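RNase NGR3 (Nicotiana glutinosa, PDB 1VD3) probably cleaves single-stranded RNA as an endoribonuclease of the RNase T2 family and is captured here holding the nucleotide 2'-UMP in its pocket. Local coordinates at residues 41-44 with 45-48. Sequence-based numbering, arbitrary orientation.
Sequences SIHG and LWPN. With U2P (phosphoric acid mono-[2-(2,4-dioxo-3,4-dihydro-2H-pyrimidin-1-yl)-4-hydroxy-5-hydroxymethyl-tetrahydro-furan-3-yl] ester), chain B.
The indole of W46 turns the edge of its six-membered ring toward one face of the H43 imidazole, a T-shaped (edge-to-face) pair with planes at 87° and centroids 5.2 Å apart. Both residues belong to strand 41-48, which runs antiparallel to strand 10-16 in the central sheet of the RNase T2 fold, and this short piece is an example of one strand carrying both a bulge and residues of the nucleotide pocket. H43 and G44 both lie opposite V14, forming a classic beta bulge. W46 CZ2 is the atom that meets the imidazole, 3.7 Å from H43 NE2 and displaced toward the rim of the ring. With its CG anti to the carbonyl carbon (chi1 -46°), the indole reaches back along the chain, bringing W46 NE1 to 3.8 Å from G44 CA. Two partners elsewhere in the chain help fix the rings: W46 NE1 is hydrogen-bonded to E97 OE2 and H43 ND1 to Q175 OE1, while the ring of H101 stacks with W46. E97, H101 and H43 are the predicted active-site residues. 2'-UMP lies against the indole, its uracil N3 3.5 Å from W46 CE3 and its ribose C2' 3.5 Å from W46 CZ2. On the other side of the strand, L45 packs against F11 of strand 10-16 and A115 of helix 109-123. Were W46 replaced by alanine, the H43 face is likely to lose its edge contact, the uracil the aromatic surface it lies against, and E97 a hydrogen-bond donor. H96, K100 and H101 also hydrogen-bond 2'-UMP, and from the imidazole edge H43 NE2 donates to its O3P at 2.9 Å, the N-H...O angle bent to 142°.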
loop_
_atom_site.group_PDB
_atom_site.type_symbol
_atom_site.label_atom_id
_atom_site.label_comp_id
_atom_site.label_asym_id
_atom_site.label_seq_id
_atom_site.Cartn_x
_atom_site.Cartn_y
_atom_site.Cartn_z
ATOM N N SER A 41 -0.539 -5.989 -1.072
ATOM C CA SER A 41 -1.158 -5.792 0.227
ATOM C C SER A 41 -1.224 -4.304 0.534
ATOM O O SER A 41 -0.570 -3.494 -0.116
ATOM C CB SER A 41 -0.336 -6.489 1.306
ATOM O OG SER A 41 0.946 -5.898 1.399
ATOM N N ILE A 42 -2.011 -3.950 1.537
ATOM C CA ILE A 42 -2.152 -2.552 1.924
ATOM C C ILE A 42 -1.048 -2.134 2.888
ATOM O O ILE A 42 -0.721 -2.871 3.817
ATOM C CB ILE A 42 -3.509 -2.319 2.633
ATOM C CG1 ILE A 42 -4.658 -2.619 1.667
ATOM C CG2 ILE A 42 -3.587 -0.885 3.171
ATOM C CD1 ILE A 42 -5.986 -2.867 2.356
ATOM N N HIS A 43 -0.450 -0.970 2.651
ATOM C CA HIS A 43 0.539 -0.449 3.594
ATOM C C HIS A 43 -0.273 0.545 4.417
ATOM O O HIS A 43 -0.287 0.483 5.645
ATOM C CB HIS A 43 1.704 0.277 2.893
ATOM C CG HIS A 43 2.634 0.984 3.839
ATOM N ND1 HIS A 43 3.947 1.262 3.524
ATOM C CD2 HIS A 43 2.437 1.478 5.086
ATOM C CE1 HIS A 43 4.519 1.896 4.534
ATOM N NE2 HIS A 43 3.623 2.040 5.495
ATOM N N GLY A 44 -0.963 1.456 3.731
ATOM C CA GLY A 44 -1.777 2.428 4.444
ATOM C C GLY A 44 -2.550 3.406 3.580
ATOM O O GLY A 44 -2.341 3.486 2.375
ATOM N N LEU A 45 -3.468 4.132 4.211
ATOM C CA LEU A 45 -4.285 5.151 3.546
ATOM C C LEU A 45 -3.886 6.428 4.289
ATOM O O LEU A 45 -4.227 6.599 5.462
ATOM C CB LEU A 45 -5.771 4.845 3.746
ATOM C CG LEU A 45 -6.790 5.804 3.125
ATOM C CD1 LEU A 45 -6.545 5.949 1.629
ATOM C CD2 LEU A 45 -8.192 5.274 3.396
ATOM N N TRP A 46 -3.164 7.314 3.607
ATOM C CA TRP A 46 -2.643 8.521 4.239
ATOM C C TRP A 46 -3.183 9.889 3.840
ATOM O O TRP A 46 -3.086 10.287 2.684
ATOM C CB TRP A 46 -1.122 8.606 4.054
ATOM C CG TRP A 46 -0.320 7.367 4.308
ATOM C CD1 TRP A 46 -0.589 6.363 5.195
ATOM C CD2 TRP A 46 0.956 7.060 3.732
ATOM N NE1 TRP A 46 0.449 5.451 5.211
ATOM C CE2 TRP A 46 1.407 5.858 4.320
ATOM C CE3 TRP A 46 1.764 7.690 2.774
ATOM C CZ2 TRP A 46 2.632 5.270 3.980
ATOM C CZ3 TRP A 46 2.988 7.103 2.436
ATOM C CH2 TRP A 46 3.405 5.909 3.039
ATOM N N PRO A 47 -3.747 10.629 4.805
ATOM C CA PRO A 47 -4.269 11.968 4.517
ATOM C C PRO A 47 -3.022 12.801 4.185
ATOM O O PRO A 47 -2.014 12.700 4.889
ATOM C CB PRO A 47 -4.894 12.383 5.845
ATOM C CG PRO A 47 -5.355 11.070 6.425
ATOM C CD PRO A 47 -4.182 10.165 6.134
ATOM N N ASN A 48 -3.075 13.605 3.128
ATOM C CA ASN A 48 -1.915 14.406 2.723
ATOM C C ASN A 48 -2.307 15.818 2.280
ATOM O O ASN A 48 -3.480 16.093 2.012
ATOM C CB ASN A 48 -1.190 13.694 1.569
ATOM C CG ASN A 48 0.291 14.024 1.500
ATOM O OD1 ASN A 48 0.685 15.110 1.067
ATOM N ND2 ASN A 48 1.127 13.079 1.925
HETATM O "O5'" U2P B . 9.476 5.487 3.920
HETATM C "C5'" U2P B . 8.870 6.657 4.522
HETATM C "C4'" U2P B . 7.899 6.232 5.632
HETATM O "O4'" U2P B . 7.259 7.458 6.227
HETATM C "C1'" U2P B . 5.744 7.535 6.132
HETATM N N1 U2P B . 5.168 8.666 5.283
HETATM C C6 U2P B . 5.888 8.936 4.145
HETATM C C5 U2P B . 5.391 9.777 3.114
HETATM C C4 U2P B . 4.069 10.412 3.312
HETATM O O4 U2P B . 3.520 11.070 2.434
HETATM N N3 U2P B . 3.468 10.206 4.594
HETATM C C2 U2P B . 3.966 9.375 5.626
HETATM O O2 U2P B . 3.385 9.304 6.689
HETATM C "C2'" U2P B . 5.425 6.049 5.860
HETATM O "O2'" U2P B . 5.361 5.257 7.085
HETATM P P U2P B . 4.169 5.178 8.107
HETATM O O1P U2P B . 4.076 4.582 9.416
HETATM O O2P U2P B . 3.342 6.417 7.983
HETATM O O3P U2P B . 3.335 4.189 7.446
HETATM C "C3'" U2P B . 6.638 5.532 5.069
HETATM O "O3'" U2P B . 6.733 4.074 5.273
#